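Local coordinates for protein pectate lyase 47 (PDB 1VBL) that cleaves pectate by eliminative lysis as a calcium-dependent, thermostable bacterial pectate lyase of polysaccharide lyase family 1, at residues H5-P10 against G23-S28; N205-G210 against G230-K235. All blocks are in the same frame, centred on the assembly; numbering follows the deposited sequence.

Contact 1 (H5-P10 against G23-S28)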
loop_
_atom_site.group_PDB
_atom_site.type_symbol
_atom_site.label_atom_id
_atom_site.label_comp_id
_atom_site.label_asym_id
_atom_site.label_seq_id
_atom_site.Cartn_x
_atom_site.Cartn_y
_atom_site.Cartn_z
ATOM N N HIS A 5 23.452 4.610 -1.103
ATOM C CA HIS A 5 24.225 4.576 0.133
ATOM C C HIS A 5 23.483 5.230 1.298
ATOM O O HIS A 5 23.876 5.074 2.450
ATOM C CB HIS A 5 25.572 5.276 -0.074
ATOM C CG HIS A 5 26.606 4.417 -0.735
ATOM N ND1 HIS A 5 26.309 3.550 -1.764
ATOM C CD2 HIS A 5 27.937 4.302 -0.519
ATOM C CE1 HIS A 5 27.412 2.935 -2.152
ATOM N NE2 HIS A 5 28.415 3.374 -1.412
ATOM N N GLU A 6 22.416 5.963 0.993
ATOM C CA GLU A 6 21.634 6.641 2.024
ATOM C C GLU A 6 20.796 5.675 2.852
ATOM O O GLU A 6 20.215 4.725 2.322
ATOM C CB GLU A 6 20.724 7.696 1.391
ATOM C CG GLU A 6 21.430 9.002 1.058
ATOM C CD GLU A 6 20.521 9.994 0.358
ATOM O OE1 GLU A 6 19.309 10.003 0.658
ATOM O OE2 GLU A 6 21.020 10.773 -0.485
ATOM N N VAL A 7 20.742 5.922 4.157
ATOM C CA VAL A 7 19.971 5.071 5.050
ATOM C C VAL A 7 18.992 5.887 5.879
ATOM O O VAL A 7 19.014 7.119 5.859
ATOM C CB VAL A 7 20.892 4.267 5.996
ATOM C CG1 VAL A 7 21.880 3.442 5.175
ATOM C CG2 VAL A 7 21.635 5.210 6.939
ATOM N N LEU A 8 18.126 5.183 6.597
ATOM C CA LEU A 8 17.115 5.804 7.444
ATOM C C LEU A 8 17.756 6.560 8.611
ATOM O O LEU A 8 18.659 6.044 9.273
ATOM C CB LEU A 8 16.184 4.723 7.997
ATOM C CG LEU A 8 15.001 5.214 8.832
ATOM C CD1 LEU A 8 13.943 5.789 7.907
ATOM C CD2 LEU A 8 14.431 4.057 9.648
ATOM N N LYS A 9 17.284 7.776 8.866
ATOM C CA LYS A 9 17.808 8.579 9.965
ATOM C C LYS A 9 17.631 7.803 11.267
ATOM O O LYS A 9 16.703 7.000 11.406
ATOM C CB LYS A 9 17.089 9.929 10.055
ATOM C CG LYS A 9 17.264 10.818 8.832
ATOM C CD LYS A 9 16.043 10.741 7.909
ATOM C CE LYS A 9 15.789 9.317 7.420
ATOM N NZ LYS A 9 14.594 9.178 6.584
ATOM N N PRO A 10 18.510 8.049 12.246
ATOM C CA PRO A 10 18.477 7.373 13.545
ATOM C C PRO A 10 17.154 7.314 14.307
ATOM O O PRO A 10 16.917 6.361 15.047
ATOM C CB PRO A 10 19.584 8.077 14.330
ATOM C CG PRO A 10 19.639 9.436 13.716
ATOM C CD PRO A 10 19.522 9.119 12.244
ATOM N N GLY A 23 19.102 -1.098 4.624
ATOM C CA GLY A 23 18.915 -1.731 3.328
ATOM C C GLY A 23 20.194 -2.384 2.835
ATOM O O GLY A 23 20.850 -3.114 3.579
ATOM N N GLY A 24 20.558 -2.122 1.584
ATOM C CA GLY A 24 21.769 -2.706 1.035
ATOM C C GLY A 24 22.926 -1.727 0.985
ATOM O O GLY A 24 23.849 -1.884 0.182
ATOM N N ALA A 25 22.887 -0.723 1.856
ATOM C CA ALA A 25 23.921 0.308 1.902
ATOM C C ALA A 25 25.352 -0.216 2.009
ATOM O O ALA A 25 26.263 0.349 1.401
ATOM C CB ALA A 25 23.635 1.280 3.051
ATOM N N MET A 26 25.554 -1.285 2.777
ATOM C CA MET A 26 26.891 -1.854 2.954
ATOM C C MET A 26 27.273 -2.838 1.851
ATOM O O MET A 26 28.184 -3.649 2.026
ATOM C CB MET A 26 26.992 -2.568 4.308
ATOM C CG MET A 26 26.874 -1.653 5.516
ATOM S SD MET A 26 26.976 -2.565 7.074
ATOM C CE MET A 26 28.747 -2.530 7.375
ATOM N N ALA A 27 26.584 -2.763 0.717
ATOM C CA ALA A 27 26.852 -3.667 -0.396
ATOM C C ALA A 27 28.235 -3.479 -1.003
ATOM O O ALA A 27 28.730 -2.359 -1.109
ATOM C CB ALA A 27 25.794 -3.487 -1.477
ATOM N N SER A 28 28.852 -4.589 -1.399
ATOM C CA SER A 28 30.166 -4.554 -2.038
ATOM C C SER A 28 29.937 -3.998 -3.441
ATOM O O SER A 28 28.862 -4.173 -4.011
ATOM C CB SER A 28 30.747 -5.966 -2.146
ATOM O OG SER A 28 30.805 -6.597 -0.880
#
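Val7 and Ala25 meet in a small, apolar surface contact between two loop segments of the N-terminal region, both preceding strand 32-35. The touching atoms are two methyl groups: Val7 CG1 lies 3.5 Å from Ala25 CB. With chi1 at -57°, it is CG1 of Val7, rather than CG2, that is set against this methyl. Ala25 CB also approaches the backbone, 3.8 Å from His5 O, so a single methyl packs against both a side chain and a peptide oxygen. Here the two main chains come close, with His5 CA 4.6 Å from Ala25 CA, and the small alanine suits that spacing.

Ala25 is held out by a type I beta turn from Gly24 to Ala27, closed by Ala27 N to Gly24 O at 2.9 Å. Gly23, whose phi of 53° is readily adopted by a residue without a side chain, precedes the turn. Gly24 N bonds to Ser135 OG and Gly23 N donates to Asn157 OD1, tying the turn's start to the protein body, as the Glu6-Arg161 salt bridge does for the other segment. Such packing belongs to an irregular N-terminal extension lying across the parallel beta-helix of a pectate lyase.

Contact 2 (N205-G210 against G230-K235). With CA (calcium ion), chain B.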
loop_
_atom_site.group_PDB
_atom_site.type_symbol
_atom_site.label_atom_id
_atom_site.label_comp_id
_atom_site.label_asym_id
_atom_site.label_seq_id
_atom_site.Cartn_x
_atom_site.Cartn_y
_atom_site.Cartn_z
ATOM N N ASN A 205 8.340 7.530 -3.037
ATOM C CA ASN A 205 7.854 6.749 -4.159
ATOM C C ASN A 205 6.502 7.344 -4.507
ATOM O O ASN A 205 5.935 8.121 -3.736
ATOM C CB ASN A 205 7.679 5.279 -3.772
ATOM C CG ASN A 205 8.985 4.618 -3.388
ATOM O OD1 ASN A 205 9.871 4.420 -4.227
ATOM N ND2 ASN A 205 9.117 4.272 -2.112
ATOM N N THR A 206 5.996 7.001 -5.681
ATOM C CA THR A 206 4.693 7.477 -6.098
ATOM C C THR A 206 3.885 6.240 -6.456
ATOM O O THR A 206 4.377 5.341 -7.136
ATOM C CB THR A 206 4.795 8.432 -7.306
ATOM O OG1 THR A 206 5.407 9.660 -6.884
ATOM C CG2 THR A 206 3.412 8.735 -7.869
ATOM N N PHE A 207 2.657 6.178 -5.955
ATOM C CA PHE A 207 1.781 5.042 -6.211
ATOM C C PHE A 207 0.538 5.558 -6.915
ATOM O O PHE A 207 -0.108 6.482 -6.430
ATOM C CB PHE A 207 1.393 4.380 -4.889
ATOM C CG PHE A 207 2.559 3.802 -4.134
ATOM C CD1 PHE A 207 2.937 2.474 -4.320
ATOM C CD2 PHE A 207 3.289 4.590 -3.247
ATOM C CE1 PHE A 207 4.025 1.938 -3.635
ATOM C CE2 PHE A 207 4.380 4.065 -2.556
ATOM C CZ PHE A 207 4.749 2.737 -2.749
ATOM N N THR A 208 0.211 4.965 -8.060
ATOM C CA THR A 208 -0.958 5.389 -8.824
ATOM C C THR A 208 -1.464 4.256 -9.702
ATOM O O THR A 208 -0.694 3.379 -10.083
ATOM C CB THR A 208 -0.618 6.577 -9.753
ATOM O OG1 THR A 208 -1.782 6.945 -10.507
ATOM C CG2 THR A 208 0.499 6.197 -10.728
ATOM N N ASP A 209 -2.759 4.257 -10.009
ATOM C CA ASP A 209 -3.286 3.230 -10.897
ATOM C C ASP A 209 -2.906 3.639 -12.322
ATOM O O ASP A 209 -3.077 2.875 -13.272
ATOM C CB ASP A 209 -4.807 3.089 -10.742
ATOM C CG ASP A 209 -5.191 2.330 -9.479
ATOM O OD1 ASP A 209 -4.273 1.858 -8.769
ATOM O OD2 ASP A 209 -6.403 2.195 -9.194
ATOM N N GLY A 210 -2.376 4.855 -12.445
ATOM C CA GLY A 210 -1.922 5.377 -13.727
ATOM C C GLY A 210 -2.844 5.264 -14.927
ATOM O O GLY A 210 -3.977 5.738 -14.895
ATOM N N GLY A 230 -3.987 -3.586 -2.985
ATOM C CA GLY A 230 -3.338 -2.523 -2.237
ATOM C C GLY A 230 -2.184 -1.821 -2.932
ATOM O O GLY A 230 -1.582 -2.345 -3.871
ATOM N N ALA A 231 -1.885 -0.608 -2.482
ATOM C CA ALA A 231 -0.760 0.132 -3.032
ATOM C C ALA A 231 0.429 -0.338 -2.205
ATOM O O ALA A 231 1.463 -0.747 -2.732
ATOM C CB ALA A 231 -0.965 1.637 -2.849
ATOM N N LEU A 232 0.245 -0.303 -0.891
ATOM C CA LEU A 232 1.281 -0.699 0.051
ATOM C C LEU A 232 0.610 -1.351 1.254
ATOM O O LEU A 232 0.097 -0.660 2.132
ATOM C CB LEU A 232 2.059 0.542 0.495
ATOM C CG LEU A 232 3.423 0.398 1.173
ATOM C CD1 LEU A 232 3.925 1.789 1.547
ATOM C CD2 LEU A 232 3.323 -0.482 2.403
ATOM N N ASP A 233 0.607 -2.680 1.292
ATOM C CA ASP A 233 -0.017 -3.390 2.398
ATOM C C ASP A 233 1.006 -3.998 3.338
ATOM O O ASP A 233 2.086 -4.411 2.917
ATOM C CB ASP A 233 -0.974 -4.463 1.880
ATOM C CG ASP A 233 -2.230 -3.868 1.265
ATOM O OD1 ASP A 233 -2.587 -2.723 1.612
ATOM O OD2 ASP A 233 -2.877 -4.541 0.445
ATOM N N ILE A 234 0.645 -4.041 4.615
ATOM C CA ILE A 234 1.512 -4.550 5.668
ATOM C C ILE A 234 0.731 -5.552 6.503
ATOM O O ILE A 234 -0.316 -5.218 7.061
ATOM C CB ILE A 234 1.980 -3.378 6.559
ATOM C CG1 ILE A 234 2.713 -2.349 5.687
ATOM C CG2 ILE A 234 2.866 -3.883 7.689
ATOM C CD1 ILE A 234 3.033 -1.049 6.394
ATOM N N LYS A 235 1.236 -6.777 6.605
ATOM C CA LYS A 235 0.520 -7.795 7.367
ATOM C C LYS A 235 1.396 -8.913 7.914
ATOM O O LYS A 235 2.617 -8.924 7.742
ATOM C CB LYS A 235 -0.572 -8.416 6.491
ATOM C CG LYS A 235 -0.032 -9.172 5.284
ATOM C CD LYS A 235 -1.155 -9.768 4.438
ATOM C CE LYS A 235 -0.599 -10.565 3.265
ATOM N NZ LYS A 235 -1.671 -11.151 2.409
HETATM CA CA CA B . -2.897 -6.933 -0.424
HETATM O O HOH W 1 -2.935 -8.758 -1.969
HETATM O O HOH W 2 -1.551 -7.951 1.577
HETATM O O HOH W 3 -4.959 -7.765 0.751
#
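Phe207, on strand 200-208, reaches across the buried interior to Ala231, just before strand 232-235, and Leu232, its first residue. Its CB begins the contact, 4.2 Å from Ala231 CB, where a small methyl lets the two backbones approach to 6.4 Å between Phe207 CA and Ala231 CA. With chi1 at -63°, CG lies opposite the carbonyl carbon across the CA-CB bond, which lays the ring past Ala231 with its tip at Leu232. Along one side of the ring, CD1 and CE1 pass the carbonyl of Ala231, with CE1 3.8 Å from Ala231 O; the approach is oblique to the ring. At the tip, CZ comes within 4.5 Å of Leu232 CD1, a looser apolar touch. Ile202, Ile192 and Ile194 add to this hydrophobic filling, in which a broad aromatic ring and a branched leucine bridge the distance between strands from different sheets of the parallel beta-helix.

The two segments end differently. Beyond Phe207, Thr208 OG1 accepts from Gly210 N at 2.9 Å (159° at the hydrogen), an ST turn as the chain leaves the strand. In the other segment, Leu232 has its CB directed toward segment 205-210, whereas Asp233 sends its carboxylate to the calcium ion. Asp233 OD2 binds the metal at 2.5 Å, and Leu256 N donates to OD1, so both oxygens are engaged and the rotation of the group is restrained. Asp190, Asp229 and three waters complete the ligands. Gly230 suits its place because a CB would collide with Asp233 OD2.

Apolar packing and metal binding thus occur at consecutive residues: Ala231 and Leu232 pack against Phe207, while Asp233 reaches the calcium ion. The acidic ligands probably offset the calcium charge, and the site is consistent with binding acidic pectate, as in other family 1 lyases.

Contact 1 and contact 2 follow one another along the chain and do not touch: their centres are 23 Å apart and their nearest atoms about 11 Å. Their settings contrast. The centre of contact 2 lies about 4 Å from the centre of the chain, that of contact 1 about 23 Å, at the surface and away from the calcium site. Strand 200-208 links their surroundings, because Leu8 and Lys9 of segment 5-10 touch Trp201 near its beginning, while Phe207 packs near its end. Only contact 2 includes a calcium ligand; the side chain of Ala231 is also about 7 Å from that of Asp190 and about 9 Å from that of Asp229.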